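Local coordinates for putative uncharacterized protein (Bacteroides vulgatus, PDB 4F7A) that probably binds glycans, such as mucin O-glycans, at the outer membrane as a SusD/RagB family nutrient-binding lipoprotein, at residues A[143-151]-A[484-492]. Numbering follows the deposited sequence.
Sequences NETNSVDTQ and QYKNLCTAL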
loop_
_atom_site.group_PDB
_atom_site.type_symbol
_atom_site.label_atom_id
_atom_site.label_comp_id
_atom_site.label_asym_id
_atom_site.label_seq_id
_atom_site.Cartn_x
_atom_site.Cartn_y
_atom_site.Cartn_z
ATOM N N ASN A 143 -14.852 -3.966 -25.246
ATOM C CA ASN A 143 -14.849 -5.068 -26.220
ATOM C C ASN A 143 -13.826 -4.871 -27.363
ATOM O O ASN A 143 -14.128 -5.111 -28.532
ATOM C CB ASN A 143 -16.276 -5.305 -26.774
ATOM N N GLU A 144 -12.617 -4.422 -27.018
ATOM C CA GLU A 144 -11.549 -4.275 -28.002
ATOM C C GLU A 144 -10.825 -5.588 -28.132
ATOM O O GLU A 144 -10.904 -6.446 -27.246
ATOM C CB GLU A 144 -10.585 -3.157 -27.616
ATOM C CG GLU A 144 -11.295 -1.817 -27.545
ATOM C CD GLU A 144 -10.408 -0.637 -27.835
ATOM O OE1 GLU A 144 -9.238 -0.839 -28.232
ATOM O OE2 GLU A 144 -10.893 0.503 -27.656
ATOM N N THR A 145 -10.125 -5.737 -29.249
ATOM C CA THR A 145 -9.374 -6.950 -29.566
ATOM C C THR A 145 -8.391 -7.307 -28.457
ATOM O O THR A 145 -8.350 -8.447 -28.015
ATOM C CB THR A 145 -8.539 -6.751 -30.851
ATOM O OG1 THR A 145 -9.370 -6.226 -31.886
ATOM C CG2 THR A 145 -7.926 -8.076 -31.307
ATOM N N ASN A 146 -7.605 -6.319 -28.029
ATOM C CA ASN A 146 -6.649 -6.482 -26.922
ATOM C C ASN A 146 -7.128 -5.636 -25.738
ATOM O O ASN A 146 -7.198 -4.409 -25.817
ATOM C CB ASN A 146 -5.226 -6.086 -27.374
ATOM C CG ASN A 146 -4.170 -6.358 -26.310
ATOM O OD1 ASN A 146 -4.474 -6.475 -25.115
ATOM N ND2 ASN A 146 -2.922 -6.476 -26.739
ATOM N N SER A 147 -7.494 -6.318 -24.650
ATOM C CA SER A 147 -8.084 -5.691 -23.468
ATOM C C SER A 147 -7.059 -5.084 -22.497
ATOM O O SER A 147 -7.426 -4.431 -21.505
ATOM C CB SER A 147 -8.875 -6.767 -22.720
ATOM O OG SER A 147 -8.033 -7.922 -22.483
ATOM N N VAL A 148 -5.779 -5.302 -22.770
ATOM C CA VAL A 148 -4.727 -5.057 -21.789
ATOM C C VAL A 148 -4.103 -3.666 -21.920
ATOM O O VAL A 148 -3.775 -3.213 -23.027
ATOM C CB VAL A 148 -3.617 -6.138 -21.923
ATOM C CG1 VAL A 148 -2.382 -5.800 -21.054
ATOM C CG2 VAL A 148 -4.181 -7.494 -21.527
ATOM N N ASP A 149 -3.938 -2.997 -20.784
ATOM C CA ASP A 149 -3.061 -1.823 -20.694
ATOM C C ASP A 149 -1.679 -2.251 -20.209
ATOM O O ASP A 149 -1.579 -2.944 -19.205
ATOM C CB ASP A 149 -3.538 -0.828 -19.629
ATOM C CG ASP A 149 -4.782 -0.101 -19.978
ATOM O OD1 ASP A 149 -5.251 -0.165 -21.134
ATOM O OD2 ASP A 149 -5.301 0.580 -19.046
ATOM N N THR A 150 -0.613 -1.767 -20.843
ATOM C CA THR A 150 0.716 -1.794 -20.198
ATOM C C THR A 150 0.619 -0.972 -18.904
ATOM O O THR A 150 -0.312 -0.162 -18.741
ATOM C CB THR A 150 1.821 -1.191 -21.090
ATOM O OG1 THR A 150 1.585 0.206 -21.216
ATOM C CG2 THR A 150 1.843 -1.848 -22.513
ATOM N N GLN A 151 1.532 -1.182 -17.962
ATOM C CA GLN A 151 1.506 -0.383 -16.744
ATOM C C GLN A 151 1.593 1.113 -17.043
ATOM O O GLN A 151 0.932 1.910 -16.377
ATOM C CB GLN A 151 2.619 -0.792 -15.782
ATOM C CG GLN A 151 2.596 -0.038 -14.452
ATOM C CD GLN A 151 3.552 -0.646 -13.439
ATOM O OE1 GLN A 151 4.767 -0.428 -13.528
ATOM N NE2 GLN A 151 3.009 -1.386 -12.439
ATOM N N GLN A 484 -5.994 -13.314 -23.491
ATOM C CA GLN A 484 -5.664 -12.208 -22.603
ATOM C C GLN A 484 -4.368 -12.449 -21.820
ATOM O O GLN A 484 -3.572 -11.527 -21.635
ATOM C CB GLN A 484 -6.796 -11.909 -21.630
ATOM C CG GLN A 484 -6.495 -10.767 -20.683
ATOM C CD GLN A 484 -7.729 -10.290 -20.007
ATOM O OE1 GLN A 484 -8.464 -9.461 -20.556
ATOM N NE2 GLN A 484 -8.016 -10.855 -18.830
ATOM N N TYR A 485 -4.161 -13.676 -21.353
ATOM C CA TYR A 485 -2.927 -14.006 -20.637
ATOM C C TYR A 485 -1.708 -13.748 -21.531
ATOM O O TYR A 485 -0.707 -13.160 -21.082
ATOM C CB TYR A 485 -2.946 -15.448 -20.159
ATOM C CG TYR A 485 -1.678 -15.833 -19.468
ATOM C CD1 TYR A 485 -1.341 -15.263 -18.242
ATOM C CD2 TYR A 485 -0.785 -16.733 -20.050
ATOM C CE1 TYR A 485 -0.148 -15.592 -17.600
ATOM C CE2 TYR A 485 0.428 -17.075 -19.399
ATOM C CZ TYR A 485 0.730 -16.492 -18.172
ATOM O OH TYR A 485 1.912 -16.807 -17.515
ATOM N N LYS A 486 -1.789 -14.168 -22.793
ATOM C CA LYS A 486 -0.711 -13.894 -23.736
ATOM C C LYS A 486 -0.484 -12.378 -23.862
ATOM O O LYS A 486 0.662 -11.914 -23.854
ATOM C CB LYS A 486 -1.005 -14.487 -25.107
ATOM C CG LYS A 486 0.069 -14.087 -26.162
ATOM C CD LYS A 486 -0.282 -14.529 -27.559
ATOM C CE LYS A 486 -1.532 -13.834 -28.107
ATOM N NZ LYS A 486 -1.756 -14.183 -29.554
ATOM N N ASN A 487 -1.578 -11.617 -23.979
ATOM C CA ASN A 487 -1.476 -10.151 -24.070
ATOM C C ASN A 487 -0.898 -9.469 -22.840
ATOM O O ASN A 487 -0.180 -8.464 -22.970
ATOM C CB ASN A 487 -2.833 -9.526 -24.409
ATOM C CG ASN A 487 -3.302 -9.885 -25.799
ATOM O OD1 ASN A 487 -2.484 -10.249 -26.657
ATOM N ND2 ASN A 487 -4.630 -9.813 -26.034
ATOM N N LEU A 488 -1.226 -10.003 -21.660
ATOM C CA LEU A 488 -0.671 -9.516 -20.412
ATOM C C LEU A 488 0.844 -9.777 -20.371
ATOM O O LEU A 488 1.618 -8.895 -20.009
ATOM C CB LEU A 488 -1.353 -10.186 -19.220
ATOM C CG LEU A 488 -2.773 -9.717 -18.891
ATOM C CD1 LEU A 488 -3.444 -10.723 -17.930
ATOM C CD2 LEU A 488 -2.756 -8.291 -18.280
ATOM N N CYS A 489 1.249 -10.987 -20.757
ATOM C CA CYS A 489 2.654 -11.344 -20.866
ATOM C C CYS A 489 3.445 -10.465 -21.838
ATOM O O CYS A 489 4.543 -9.984 -21.492
ATOM C CB CYS A 489 2.804 -12.817 -21.248
ATOM S SG CYS A 489 2.362 -13.908 -19.861
ATOM N N THR A 490 2.887 -10.239 -23.026
ATOM C CA THR A 490 3.468 -9.288 -23.982
ATOM C C THR A 490 3.646 -7.894 -23.388
ATOM O O THR A 490 4.732 -7.295 -23.510
ATOM C CB THR A 490 2.625 -9.223 -25.256
ATOM O OG1 THR A 490 2.568 -10.545 -25.812
ATOM C CG2 THR A 490 3.219 -8.221 -26.310
ATOM N N ALA A 491 2.619 -7.394 -22.711
ATOM C CA ALA A 491 2.672 -6.063 -22.080
ATOM C C ALA A 491 3.687 -6.000 -20.949
ATOM O O ALA A 491 4.208 -4.941 -20.659
ATOM C CB ALA A 491 1.266 -5.621 -21.562
ATOM N N LEU A 492 3.950 -7.127 -20.286
ATOM C CA LEU A 492 4.916 -7.159 -19.195
ATOM C C LEU A 492 6.341 -6.964 -19.674
ATOM O O LEU A 492 7.184 -6.394 -18.950
ATOM C CB LEU A 492 4.826 -8.471 -18.456
ATOM C CG LEU A 492 5.709 -8.721 -17.251
ATOM C CD1 LEU A 492 5.413 -7.698 -16.138
ATOM C CD2 LEU A 492 5.479 -10.144 -16.789
HETATM O O HOH W 1 -5.838 -10.027 -28.694
HETATM O O HOH W 2 -0.482 -6.753 -25.059
HETATM O O HOH W 3 -7.005 -9.439 -24.412
HETATM O O HOH W 4 3.904 -2.882 -18.596
#
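S147 and Q484 make the one direct hydrogen bond between the loop 143-151 and the helix 484-492. S147 OG donates to Q484 OE1 over 2.5 Å, in the amide plane and on a lone pair, with a C=O...donor angle of 131°. The serine hydroxyl stands between its own backbone N and carbonyl carbon (chi1 52°), from where it reaches the glutamine and also accepts from a water; that water in turn accepts from N487 ND2 at 2.9 Å.

N487 meets N146 face to face, with N487 CG 3.6 Å from N146 ND2. N146 OD1 and N487 ND2 are 3.5 Å apart, but the angle is too poor for a hydrogen bond; the 24° between the amide planes makes this a stack. One further water accepts from N487 ND2 and may donate to T145 O; another joins N146 ND2 to N487 O. N146 OD1 is engaged within the loop, taking the N-H of V148 at 2.9 Å, an Asx turn that ties the stacked amide to the bend in the chain.

Next to this polar patch, both methyls of buried V148 rest on L488 CD2, CG2 at 3.6 Å; CG2 also lies against N487 CB, and CG1 goes on to A491 CB at 3.7 Å. T150 CG2 extends the apolar strip along A491, and a fourth water joins Q151 N to A491 O.

Q484 NE2 hydrogen-bonds a glycerol, probably from the crystallisation liquor. Behind the loop, K139 NZ donates to the carbonyls of N146 and V148. T150 N-caps helix 151-174 and its N bonds E153 OE1, consistent with a capping box. The loop between helices 111-132 and 151-174 thus runs beside helix 482-492, peripheral in the largely helical, TPR-like SusD fold.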